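PDB 3DWC: metallocarboxypeptidase from Trypanosoma cruzi, which probably releases C-terminal amino acids other than proline from peptides with broad specificity, as a metal-dependent carboxypeptidase of the M32 family. Local coordinates for residues Gln169-Ile174 against Tyr423-Met428; Glu477-Arg480 against Thr486-Pro489; Ser180-Leu185 against Cys357-Val362; Ala431-Cys436 against Glu464-His469. One frame throughout, in Å; residues are numbered along the deposited sequence.

From the N terminus, helix 168-196 comes first and serves twice. Its start, Gln-169 to Ile-174, meets helix 421-441 and closes the widest loop, contact 1. Its next turns, Ser-180 to Leu-185, meet the start of helix 358-374 in contact 3, a shorter loop lying wholly within that of contact 1. Helix 421-441 then runs on to contact 4, where it meets the end of helix 456-467. Contact 2 is a local turn-back after helix 475-483. Contacts 3, 4 and 2 follow in series. The loop 486-489 touches contact 1 through Arg-170 and Met-428 and contact 4 through Gln-432. Helix 421-441 serves contacts 1 and 4 and also touches contacts 2 and 3.

Contact 1. Residues Gln169-Ile174 against Tyr423-Met428; sequences QRLDEI and YSLGAM
Ile-174 and Leu-171 meet Leu-425 and Met-428 through apolar contacts between two helices. The segment axes cross at 69° and come no nearer than 12.2 Å, and the gap is bridged by side-chain ends. Leu-425 CD2 touches both partners: it lies 4.0 Å from Ile-174 CD1 and 4.1 Å from Leu-171 CD2. Both side chains cross that of Leu-425 at about a right angle. The CG2 branch of Ile-174 is anti to the backbone N and reaches Met-428 SD at 3.4 Å. The methyl Met-428 CE is also close, 3.5 Å from Ile-174 CG2, so the packing is tight. Met-428, extended beyond CG, carries its sulfur and methyl across the gap.

A polar pair flanks this core. Arg-170 NH2 forms a salt bridge with Glu-173 OE1 (3.0 Å), in the guanidinium plane. Ile-174 CG1 sits over the centre of one guanidinium face. Arg-170 NH1 is hydrogen-bonded to Leu-487 O, in the loop before helix 490-501.

This is buried apolar packing in the mostly helical M32 fold; the Leu-425 side chain is about 12 Å from the cobalt ion. Leu-171 also packs on Tyr-366 of helix 358-374, and Met-428 on Tyr-492 of helix 490-501.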
loop_
_atom_site.group_PDB
_atom_site.type_symbol
_atom_site.label_atom_id
_atom_site.label_comp_id
_atom_site.label_asym_id
_atom_site.label_seq_id
_atom_site.Cartn_x
_atom_site.Cartn_y
_atom_site.Cartn_z
ATOM N N GLN B 169 32.326 21.944 -14.543
ATOM C CA GLN B 169 33.288 22.956 -14.157
ATOM C C GLN B 169 33.117 23.306 -12.683
ATOM O O GLN B 169 34.108 23.341 -11.926
ATOM C CB GLN B 169 33.116 24.197 -15.004
ATOM C CG GLN B 169 33.943 25.384 -14.521
ATOM C CD GLN B 169 33.883 26.530 -15.500
ATOM O OE1 GLN B 169 34.376 26.429 -16.631
ATOM N NE2 GLN B 169 33.256 27.642 -15.075
ATOM N N ARG B 170 31.868 23.583 -12.281
ATOM C CA ARG B 170 31.562 23.929 -10.889
ATOM C C ARG B 170 31.799 22.752 -9.962
ATOM O O ARG B 170 32.407 22.916 -8.904
ATOM C CB ARG B 170 30.131 24.467 -10.750
ATOM C CG ARG B 170 29.798 25.078 -9.385
ATOM C CD ARG B 170 30.691 26.280 -9.028
ATOM N NE ARG B 170 30.581 26.570 -7.601
ATOM C CZ ARG B 170 31.579 26.923 -6.796
ATOM N NH1 ARG B 170 31.317 27.122 -5.513
ATOM N NH2 ARG B 170 32.823 27.069 -7.234
ATOM N N LEU B 171 31.356 21.557 -10.363
ATOM C CA LEU B 171 31.615 20.336 -9.582
ATOM C C LEU B 171 33.117 20.083 -9.338
ATOM O O LEU B 171 33.523 19.747 -8.227
ATOM C CB LEU B 171 31.031 19.095 -10.268
ATOM C CG LEU B 171 29.705 18.489 -9.842
ATOM C CD1 LEU B 171 29.545 17.072 -10.468
ATOM C CD2 LEU B 171 29.576 18.449 -8.325
ATOM N N ASP B 172 33.929 20.182 -10.379
ATOM C CA ASP B 172 35.385 20.094 -10.230
ATOM C C ASP B 172 35.970 21.165 -9.302
ATOM O O ASP B 172 36.927 20.887 -8.587
ATOM C CB ASP B 172 36.104 20.210 -11.592
ATOM C CG ASP B 172 36.047 18.919 -12.408
ATOM O OD1 ASP B 172 36.426 18.963 -13.599
ATOM O OD2 ASP B 172 35.608 17.869 -11.873
ATOM N N GLU B 173 35.439 22.385 -9.346
ATOM C CA GLU B 173 35.868 23.452 -8.410
ATOM C C GLU B 173 35.468 23.155 -6.971
ATOM O O GLU B 173 36.218 23.432 -6.043
ATOM C CB GLU B 173 35.273 24.790 -8.795
ATOM C CG GLU B 173 35.819 25.412 -10.097
ATOM C CD GLU B 173 34.898 26.511 -10.648
ATOM O OE1 GLU B 173 33.874 26.816 -9.981
ATOM O OE2 GLU B 173 35.173 27.046 -11.751
ATOM N N ILE B 174 34.270 22.620 -6.780
ATOM C CA ILE B 174 33.777 22.301 -5.432
ATOM C C ILE B 174 34.614 21.175 -4.813
ATOM O O ILE B 174 35.065 21.309 -3.683
ATOM C CB ILE B 174 32.275 21.973 -5.413
ATOM C CG1 ILE B 174 31.454 23.243 -5.696
ATOM C CG2 ILE B 174 31.859 21.343 -4.075
ATOM C CD1 ILE B 174 29.976 22.947 -5.988
ATOM N N TYR B 423 25.379 13.848 -2.478
ATOM C CA TYR B 423 25.492 13.707 -1.042
ATOM C C TYR B 423 26.309 14.816 -0.426
ATOM O O TYR B 423 25.849 15.459 0.520
ATOM C CB TYR B 423 26.169 12.377 -0.696
ATOM C CG TYR B 423 25.361 11.143 -0.925
ATOM C CD1 TYR B 423 24.379 10.751 -0.034
ATOM C CD2 TYR B 423 25.689 10.257 -1.975
ATOM C CE1 TYR B 423 23.628 9.519 -0.239
ATOM C CE2 TYR B 423 24.957 9.055 -2.194
ATOM C CZ TYR B 423 23.951 8.695 -1.320
ATOM O OH TYR B 423 23.288 7.521 -1.559
ATOM N N SER B 424 27.505 15.074 -0.959
ATOM C CA SER B 424 28.346 16.151 -0.395
ATOM C C SER B 424 27.776 17.488 -0.736
ATOM O O SER B 424 27.896 18.399 0.073
ATOM C CB SER B 424 29.814 16.059 -0.847
ATOM O OG SER B 424 30.449 14.856 -0.394
ATOM N N LEU B 425 27.140 17.641 -1.916
ATOM C CA LEU B 425 26.408 18.893 -2.190
ATOM C C LEU B 425 25.336 19.139 -1.131
ATOM O O LEU B 425 25.106 20.277 -0.688
ATOM C CB LEU B 425 25.760 18.881 -3.589
ATOM C CG LEU B 425 26.665 18.686 -4.794
ATOM C CD1 LEU B 425 25.785 18.571 -6.073
ATOM C CD2 LEU B 425 27.785 19.798 -4.925
ATOM N N GLY B 426 24.669 18.067 -0.709
ATOM C CA GLY B 426 23.695 18.148 0.403
ATOM C C GLY B 426 24.303 18.613 1.700
ATOM O O GLY B 426 23.741 19.508 2.422
ATOM N N ALA B 427 25.480 18.067 2.022
ATOM C CA ALA B 427 26.159 18.461 3.236
ATOM C C ALA B 427 26.533 19.941 3.192
ATOM O O ALA B 427 26.481 20.668 4.215
ATOM C CB ALA B 427 27.399 17.548 3.519
ATOM N N MET B 428 26.928 20.406 2.014
ATOM C CA MET B 428 27.263 21.790 1.829
ATOM C C MET B 428 26.087 22.741 1.901
ATOM O O MET B 428 26.199 23.835 2.492
ATOM C CB MET B 428 27.969 21.927 0.452
ATOM C CG MET B 428 29.300 21.302 0.439
ATOM S SD MET B 428 30.008 21.228 -1.200
ATOM C CE MET B 428 31.344 20.065 -0.874
#

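Contact 2. Residues Glu477-Arg480 against Thr486-Pro489; sequences ELLR and TLNP. With SO4 (sulfate ion), chain S; SO4 (sulfate ion), chain V.
Leu-479 and Arg-480, on helix 475-483, meet Thr-486 and Leu-487 where the chain turns back. Leu-479 CB is 4.5 Å from Thr-486 CA, and Leu-479 CD1 lies 3.8 Å from Leu-487 CB. The two leucines lie side by side and point the same way.

Beyond CB, Arg-480 CG is the nearest atom to the other segment, 3.9 Å from Thr-486 N, and also passes close to sulfate O2 (chain S). CD lies 3.4 Å from that same sulfate oxygen, and NE stays 4.1 Å from it. The chain bends at chi3 (-79°), which brings the guanidinium round to the anion. NH2 then donates to sulfate O2 at 3.1 Å, with an N-H...O angle of 151°. Sulfate O1 lies at the guanidinium edge, in its plane, 2.7 Å from NH2. The backbone N of Thr-486 adds a weak bond to sulfate O2.

Asn-488 ND2 donates an almost straight bond of 3.2 Å to O2 of the second sulfate (chain V). Its OD1 caps Glu-490 N.

Both sulfates are probably from the crystallisation liquor. Arg-480 and the Thr-486 N-H thus offer donors to one anion and Asn-488 to another, beside an apolar leucine pair.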
loop_
_atom_site.group_PDB
_atom_site.type_symbol
_atom_site.label_atom_id
_atom_site.label_comp_id
_atom_site.label_asym_id
_atom_site.label_seq_id
_atom_site.Cartn_x
_atom_site.Cartn_y
_atom_site.Cartn_z
ATOM N N GLU B 477 19.354 30.411 -8.068
ATOM C CA GLU B 477 18.442 31.511 -7.702
ATOM C C GLU B 477 17.935 31.247 -6.288
ATOM O O GLU B 477 17.848 32.143 -5.446
ATOM C CB GLU B 477 17.226 31.571 -8.672
ATOM C CG GLU B 477 17.444 32.305 -10.024
ATOM C CD GLU B 477 16.349 32.023 -11.106
ATOM O OE1 GLU B 477 15.513 31.079 -10.956
ATOM O OE2 GLU B 477 16.332 32.769 -12.127
ATOM N N LEU B 478 17.566 30.004 -6.055
ATOM C CA LEU B 478 17.013 29.578 -4.766
ATOM C C LEU B 478 17.999 29.832 -3.588
ATOM O O LEU B 478 17.647 30.479 -2.569
ATOM C CB LEU B 478 16.646 28.075 -4.865
ATOM C CG LEU B 478 16.092 27.433 -3.614
ATOM C CD1 LEU B 478 14.669 27.906 -3.294
ATOM C CD2 LEU B 478 16.156 25.922 -3.729
ATOM N N LEU B 479 19.229 29.324 -3.741
ATOM C CA LEU B 479 20.287 29.527 -2.725
ATOM C C LEU B 479 20.693 30.990 -2.523
ATOM O O LEU B 479 20.946 31.432 -1.384
ATOM C CB LEU B 479 21.491 28.642 -3.043
ATOM C CG LEU B 479 21.221 27.147 -2.891
ATOM C CD1 LEU B 479 22.512 26.353 -3.009
ATOM C CD2 LEU B 479 20.533 26.824 -1.542
ATOM N N ARG B 480 20.744 31.758 -3.614
ATOM C CA ARG B 480 20.981 33.186 -3.547
ATOM C C ARG B 480 19.890 33.902 -2.772
ATOM O O ARG B 480 20.147 34.758 -1.916
ATOM C CB ARG B 480 21.044 33.809 -4.960
ATOM C CG ARG B 480 22.406 34.198 -5.436
ATOM C CD ARG B 480 22.352 35.146 -6.645
ATOM N NE ARG B 480 22.089 34.415 -7.885
ATOM C CZ ARG B 480 23.023 33.954 -8.723
ATOM N NH1 ARG B 480 22.654 33.286 -9.811
ATOM N NH2 ARG B 480 24.324 34.158 -8.502
ATOM N N THR B 486 25.242 31.758 -4.173
ATOM C CA THR B 486 25.198 30.442 -4.777
ATOM C C THR B 486 25.925 29.380 -3.867
ATOM O O THR B 486 26.573 29.741 -2.917
ATOM C CB THR B 486 25.782 30.590 -6.228
ATOM O OG1 THR B 486 25.286 29.537 -7.049
ATOM C CG2 THR B 486 27.274 30.570 -6.262
ATOM N N LEU B 487 25.851 28.087 -4.164
ATOM C CA LEU B 487 26.477 27.070 -3.294
ATOM C C LEU B 487 27.959 27.329 -3.135
ATOM O O LEU B 487 28.661 27.477 -4.120
ATOM C CB LEU B 487 26.184 25.622 -3.755
ATOM C CG LEU B 487 26.653 24.441 -2.877
ATOM C CD1 LEU B 487 26.168 24.533 -1.439
ATOM C CD2 LEU B 487 26.169 23.199 -3.522
ATOM N N ASN B 488 28.386 27.456 -1.870
ATOM C CA ASN B 488 29.751 27.788 -1.497
ATOM C C ASN B 488 30.267 26.773 -0.446
ATOM O O ASN B 488 29.775 26.742 0.678
ATOM C CB ASN B 488 29.748 29.190 -0.900
ATOM C CG ASN B 488 31.127 29.681 -0.485
ATOM O OD1 ASN B 488 32.061 28.910 -0.397
ATOM N ND2 ASN B 488 31.234 30.997 -0.186
ATOM N N PRO B 489 31.263 25.959 -0.795
ATOM C CA PRO B 489 31.741 24.965 0.180
ATOM C C PRO B 489 32.481 25.501 1.408
ATOM O O PRO B 489 32.818 24.713 2.278
ATOM C CB PRO B 489 32.671 24.066 -0.658
ATOM C CG PRO B 489 33.076 24.848 -1.754
ATOM C CD PRO B 489 31.969 25.816 -2.073
HETATM S S SO4 S . 26.942 34.415 -6.276
HETATM O O1 SO4 S . 26.863 34.059 -7.699
HETATM O O2 SO4 S . 25.625 34.758 -5.743
HETATM O O3 SO4 S . 27.581 33.300 -5.577
HETATM O O4 SO4 S . 27.763 35.612 -6.089
HETATM S S SO4 V . 33.757 32.592 2.247
HETATM O O1 SO4 V . 34.128 33.937 2.698
HETATM O O2 SO4 V . 33.888 32.501 0.785
HETATM O O3 SO4 V . 34.721 31.644 2.810
HETATM O O4 SO4 V . 32.391 32.296 2.725
#

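Contact 3. Residues Ser180-Leu185 against Cys357-Val362; sequences SWLPEL and CYPLHV
Within 180-185, Leu-182 is the first to touch Pro-359 and Leu-360. Its CG lies anti to the backbone N (chi1 -177°), which puts CG and CD2 against Pro-359 and Leu-360. The methyl presses on the proline ring: Leu-182 CD2 is 3.3 Å from Pro-359 CG, closer than usual for two carbons. Leu-182 CD2 is also 3.6 Å from Pro-359 CB. The side chains of Leu-182 and Pro-359 cross at about a right angle. The branch point is engaged too, with Leu-182 CG 3.8 Å from Leu-360 CD2. Leu-182 CB covers one face of the Trp-181 ring, offset toward the rim.

Pro-183 follows. Its ring carbon CG sits 4.0 Å from Leu-360 CD2, so this one methyl is shared by Leu-182 and Pro-183. A proline has no N-H to give, and the helix is kinked at this point. Pro-183 and Leu-360 both also pack on Tyr-393 of helix 382-394. Leu-185, three residues after Leu-182, packs on helix 490-501.

The segment axes approach to 10.5 Å with 131° between their directions, so the helices are strongly inclined to each other. This is apolar helix-to-helix packing in the largely helical M32 carboxypeptidase fold, away from the metal site.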
loop_
_atom_site.group_PDB
_atom_site.type_symbol
_atom_site.label_atom_id
_atom_site.label_comp_id
_atom_site.label_asym_id
_atom_site.label_seq_id
_atom_site.Cartn_x
_atom_site.Cartn_y
_atom_site.Cartn_z
ATOM N N SER B 180 41.674 20.206 -1.249
ATOM C CA SER B 180 42.775 21.043 -0.833
ATOM C C SER B 180 42.951 21.099 0.692
ATOM O O SER B 180 44.056 21.407 1.167
ATOM C CB SER B 180 42.631 22.472 -1.406
ATOM O OG SER B 180 41.582 23.200 -0.768
ATOM N N TRP B 181 41.881 20.818 1.454
ATOM C CA TRP B 181 41.881 20.983 2.938
ATOM C C TRP B 181 41.426 19.780 3.776
ATOM O O TRP B 181 41.897 19.648 4.921
ATOM C CB TRP B 181 41.124 22.262 3.392
ATOM C CG TRP B 181 39.698 22.365 2.928
ATOM C CD1 TRP B 181 39.237 23.036 1.831
ATOM C CD2 TRP B 181 38.545 21.762 3.546
ATOM N NE1 TRP B 181 37.870 22.889 1.725
ATOM C CE2 TRP B 181 37.428 22.098 2.759
ATOM C CE3 TRP B 181 38.356 20.974 4.692
ATOM C CZ2 TRP B 181 36.156 21.667 3.068
ATOM C CZ3 TRP B 181 37.101 20.551 4.997
ATOM C CH2 TRP B 181 36.004 20.905 4.191
ATOM N N LEU B 182 40.552 18.911 3.228
ATOM C CA LEU B 182 39.855 17.918 4.049
ATOM C C LEU B 182 40.719 16.740 4.452
ATOM O O LEU B 182 40.676 16.373 5.614
ATOM C CB LEU B 182 38.513 17.459 3.425
ATOM C CG LEU B 182 37.640 16.461 4.208
ATOM C CD1 LEU B 182 37.481 16.885 5.688
ATOM C CD2 LEU B 182 36.278 16.318 3.531
ATOM N N PRO B 183 41.524 16.155 3.522
ATOM C CA PRO B 183 42.486 15.113 3.960
ATOM C C PRO B 183 43.429 15.520 5.121
ATOM O O PRO B 183 43.629 14.733 6.064
ATOM C CB PRO B 183 43.268 14.807 2.686
ATOM C CG PRO B 183 42.257 15.091 1.582
ATOM C CD PRO B 183 41.573 16.344 2.060
ATOM N N GLU B 184 43.954 16.746 5.098
ATOM C CA GLU B 184 44.744 17.209 6.244
ATOM C C GLU B 184 43.911 17.564 7.494
ATOM O O GLU B 184 44.390 17.451 8.627
ATOM C CB GLU B 184 45.652 18.362 5.848
ATOM C CG GLU B 184 46.848 17.895 5.036
ATOM C CD GLU B 184 47.786 16.969 5.838
ATOM O OE1 GLU B 184 47.877 17.138 7.086
ATOM O OE2 GLU B 184 48.447 16.098 5.213
ATOM N N LEU B 185 42.669 17.954 7.301
ATOM C CA LEU B 185 41.806 18.267 8.441
ATOM C C LEU B 185 41.527 16.987 9.199
ATOM O O LEU B 185 41.525 16.993 10.429
ATOM C CB LEU B 185 40.500 18.899 7.990
ATOM C CG LEU B 185 39.460 19.226 9.090
ATOM C CD1 LEU B 185 40.111 20.058 10.162
ATOM C CD2 LEU B 185 38.272 19.951 8.527
ATOM N N CYS B 357 34.487 12.034 7.753
ATOM C CA CYS B 357 35.099 11.120 6.781
ATOM C C CYS B 357 34.258 10.943 5.565
ATOM O O CYS B 357 34.753 10.725 4.468
ATOM C CB CYS B 357 35.314 9.749 7.408
ATOM S SG CYS B 357 36.588 9.767 8.673
ATOM N N TYR B 358 32.959 10.995 5.777
ATOM C CA TYR B 358 31.975 10.781 4.733
ATOM C C TYR B 358 32.274 11.502 3.375
ATOM O O TYR B 358 32.325 10.847 2.329
ATOM C CB TYR B 358 30.588 11.114 5.276
ATOM C CG TYR B 358 29.492 10.502 4.464
ATOM C CD1 TYR B 358 28.811 9.379 4.916
ATOM C CD2 TYR B 358 29.181 10.999 3.214
ATOM C CE1 TYR B 358 27.823 8.804 4.160
ATOM C CE2 TYR B 358 28.191 10.438 2.469
ATOM C CZ TYR B 358 27.523 9.347 2.941
ATOM O OH TYR B 358 26.544 8.806 2.173
ATOM N N PRO B 359 32.488 12.820 3.382
ATOM C CA PRO B 359 32.783 13.504 2.122
ATOM C C PRO B 359 34.019 12.965 1.366
ATOM O O PRO B 359 34.083 13.084 0.145
ATOM C CB PRO B 359 33.059 14.931 2.569
ATOM C CG PRO B 359 33.368 14.852 3.993
ATOM C CD PRO B 359 32.465 13.773 4.490
ATOM N N LEU B 360 34.996 12.434 2.090
ATOM C CA LEU B 360 36.145 11.824 1.457
ATOM C C LEU B 360 35.739 10.578 0.619
ATOM O O LEU B 360 36.250 10.390 -0.485
ATOM C CB LEU B 360 37.206 11.519 2.502
ATOM C CG LEU B 360 37.807 12.806 3.066
ATOM C CD1 LEU B 360 38.615 12.545 4.337
ATOM C CD2 LEU B 360 38.639 13.542 2.005
ATOM N N HIS B 361 34.786 9.784 1.108
ATOM C CA HIS B 361 34.241 8.650 0.355
ATOM C C HIS B 361 33.502 9.139 -0.896
ATOM O O HIS B 361 33.612 8.562 -1.960
ATOM C CB HIS B 361 33.271 7.817 1.230
ATOM C CG HIS B 361 33.933 7.066 2.369
ATOM N ND1 HIS B 361 34.341 5.748 2.267
ATOM C CD2 HIS B 361 34.225 7.447 3.637
ATOM C CE1 HIS B 361 34.879 5.364 3.411
ATOM N NE2 HIS B 361 34.799 6.370 4.267
ATOM N N VAL B 362 32.769 10.243 -0.769
ATOM C CA VAL B 362 32.013 10.815 -1.873
ATOM C C VAL B 362 32.972 11.405 -2.887
ATOM O O VAL B 362 32.836 11.160 -4.087
ATOM C CB VAL B 362 31.002 11.889 -1.346
ATOM C CG1 VAL B 362 30.357 12.682 -2.489
ATOM C CG2 VAL B 362 29.937 11.211 -0.443
#

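Contact 4. Residues Ala431-Cys436 against Glu464-His469; sequences AQLMSC and EKIWQH
This is a buried helix-to-helix contact, mostly apolar, between helix 421-441 and the end of helix 456-467. Leu-433 and Cys-436 supply one side, Lys-465 and Ile-466 the other. Leu-433 CD2 lies 3.7 Å from Lys-465 CD, and the two side chains slide past each other in opposite directions. The other methyl of the leucine, CD1, is 4.2 Å from Ile-466 CG1. Leu-433 thus divides its two branches between neighbouring residues.

Cys-436 meets the far end of the lysine. Its SG is anti to the backbone N and approaches Lys-465 NZ at 3.5 Å and Lys-465 CE at 3.6 Å. The lysine chain is extended as far as CE and then bends (chi4 -58°), which turns NZ away from the line of the methylenes.

Helix 456-467 has a wider pi-type turn at 464-467, the very turn that carries Lys-465 and Ile-466 into the contact. The contact is part of the helical M32 carboxypeptidase fold. Leu-433 also packs on Phe-303 of helix 294-309, which carries the cobalt ligand Glu-298. The cobalt ion itself is about 14 Å from the side chain of Ile-466.

The lysine charge is buried but well supplied with partners. NZ donates to Ala-482 O and forms a salt bridge with Glu-440. Glu-464 OE2 is a longer ionic partner, 3.8 Å from Lys-465 NZ. Nearby, Gln-468 NE2 donates to Glu-464 O at 3.0 Å, on a lone pair in the carbonyl plane.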
loop_
_atom_site.group_PDB
_atom_site.type_symbol
_atom_site.label_atom_id
_atom_site.label_comp_id
_atom_site.label_asym_id
_atom_site.label_seq_id
_atom_site.Cartn_x
_atom_site.Cartn_y
_atom_site.Cartn_z
ATOM N N ALA B 431 25.081 23.183 5.606
ATOM C CA ALA B 431 25.990 24.044 6.354
ATOM C C ALA B 431 25.745 25.483 6.011
ATOM O O ALA B 431 25.718 26.289 6.884
ATOM C CB ALA B 431 27.474 23.666 6.038
ATOM N N GLN B 432 25.567 25.773 4.724
ATOM C CA GLN B 432 25.257 27.091 4.215
ATOM C C GLN B 432 23.919 27.634 4.778
ATOM O O GLN B 432 23.814 28.766 5.149
ATOM C CB GLN B 432 25.223 27.082 2.689
ATOM C CG GLN B 432 25.119 28.512 2.063
ATOM C CD GLN B 432 25.630 28.592 0.622
ATOM O OE1 GLN B 432 26.577 27.908 0.267
ATOM N NE2 GLN B 432 25.028 29.475 -0.196
ATOM N N LEU B 433 22.890 26.818 4.749
ATOM C CA LEU B 433 21.586 27.191 5.302
ATOM C C LEU B 433 21.613 27.499 6.805
ATOM O O LEU B 433 21.022 28.478 7.255
ATOM C CB LEU B 433 20.606 26.018 5.040
ATOM C CG LEU B 433 19.203 26.229 4.465
ATOM C CD1 LEU B 433 18.268 25.120 5.026
ATOM C CD2 LEU B 433 18.540 27.658 4.596
ATOM N N MET B 434 22.263 26.647 7.562
ATOM C CA MET B 434 22.429 26.848 9.010
ATOM C C MET B 434 23.262 28.068 9.301
ATOM O O MET B 434 22.919 28.803 10.223
ATOM C CB MET B 434 23.034 25.613 9.720
ATOM C CG MET B 434 23.149 25.755 11.238
ATOM S SD MET B 434 21.586 26.203 12.079
ATOM C CE MET B 434 20.947 24.518 12.403
ATOM N N SER B 435 24.300 28.343 8.502
ATOM C CA SER B 435 25.052 29.588 8.695
ATOM C C SER B 435 24.172 30.798 8.602
ATOM O O SER B 435 24.292 31.665 9.393
ATOM C CB SER B 435 26.198 29.782 7.666
ATOM O OG SER B 435 27.170 28.811 7.928
ATOM N N CYS B 436 23.364 30.870 7.549
ATOM C CA CYS B 436 22.372 31.911 7.364
ATOM C C CYS B 436 21.357 32.006 8.503
ATOM O O CYS B 436 21.063 33.096 9.034
ATOM C CB CYS B 436 21.621 31.661 6.041
ATOM S SG CYS B 436 20.344 32.880 5.750
ATOM N N GLU B 464 10.410 28.954 4.725
ATOM C CA GLU B 464 10.450 30.178 3.966
ATOM C C GLU B 464 11.523 30.124 2.893
ATOM O O GLU B 464 11.289 30.526 1.765
ATOM C CB GLU B 464 10.656 31.436 4.879
ATOM C CG GLU B 464 11.587 32.550 4.223
ATOM C CD GLU B 464 12.121 33.577 5.227
ATOM O OE1 GLU B 464 11.265 34.138 5.976
ATOM O OE2 GLU B 464 13.379 33.860 5.250
ATOM N N LYS B 465 12.716 29.715 3.273
ATOM C CA LYS B 465 13.863 29.808 2.376
ATOM C C LYS B 465 13.895 28.757 1.289
ATOM O O LYS B 465 14.365 29.025 0.179
ATOM C CB LYS B 465 15.197 29.764 3.150
ATOM C CG LYS B 465 15.443 31.009 3.952
ATOM C CD LYS B 465 16.666 30.863 4.902
ATOM C CE LYS B 465 16.868 32.160 5.671
ATOM N NZ LYS B 465 17.073 33.374 4.764
ATOM N N ILE B 466 13.412 27.569 1.612
ATOM C CA ILE B 466 13.557 26.449 0.740
ATOM C C ILE B 466 12.219 25.802 0.422
ATOM O O ILE B 466 11.831 25.745 -0.747
ATOM C CB ILE B 466 14.507 25.368 1.309
ATOM C CG1 ILE B 466 15.886 25.974 1.634
ATOM C CG2 ILE B 466 14.596 24.206 0.321
ATOM C CD1 ILE B 466 16.616 26.581 0.412
ATOM N N TRP B 467 11.531 25.285 1.439
ATOM C CA TRP B 467 10.444 24.330 1.165
ATOM C C TRP B 467 9.333 24.940 0.341
ATOM O O TRP B 467 8.848 24.315 -0.571
ATOM C CB TRP B 467 9.896 23.618 2.416
ATOM C CG TRP B 467 10.895 23.070 3.376
ATOM C CD1 TRP B 467 12.151 22.642 3.099
ATOM C CD2 TRP B 467 10.688 22.833 4.764
ATOM N NE1 TRP B 467 12.758 22.166 4.246
ATOM C CE2 TRP B 467 11.875 22.303 5.287
ATOM C CE3 TRP B 467 9.618 23.066 5.634
ATOM C CZ2 TRP B 467 12.019 21.984 6.630
ATOM C CZ3 TRP B 467 9.780 22.780 6.987
ATOM C CH2 TRP B 467 10.961 22.255 7.463
ATOM N N GLN B 468 8.954 26.186 0.587
ATOM C CA GLN B 468 7.786 26.752 -0.123
ATOM C C GLN B 468 8.008 27.017 -1.613
ATOM O O GLN B 468 7.048 27.182 -2.336
ATOM C CB GLN B 468 7.332 28.069 0.497
ATOM C CG GLN B 468 8.327 29.226 0.263
ATOM C CD GLN B 468 7.722 30.551 0.666
ATOM O OE1 GLN B 468 6.526 30.706 0.530
ATOM N NE2 GLN B 468 8.539 31.513 1.122
ATOM N N HIS B 469 9.269 27.057 -2.047
ATOM C CA HIS B 469 9.602 27.370 -3.434
ATOM C C HIS B 469 9.605 26.147 -4.399
ATOM O O HIS B 469 9.506 26.314 -5.626
ATOM C CB HIS B 469 10.950 28.096 -3.447
ATOM C CG HIS B 469 10.937 29.373 -2.654
ATOM N ND1 HIS B 469 10.154 30.449 -3.009
ATOM C CD2 HIS B 469 11.596 29.738 -1.526
ATOM C CE1 HIS B 469 10.343 31.429 -2.136
ATOM N NE2 HIS B 469 11.193 31.011 -1.212
#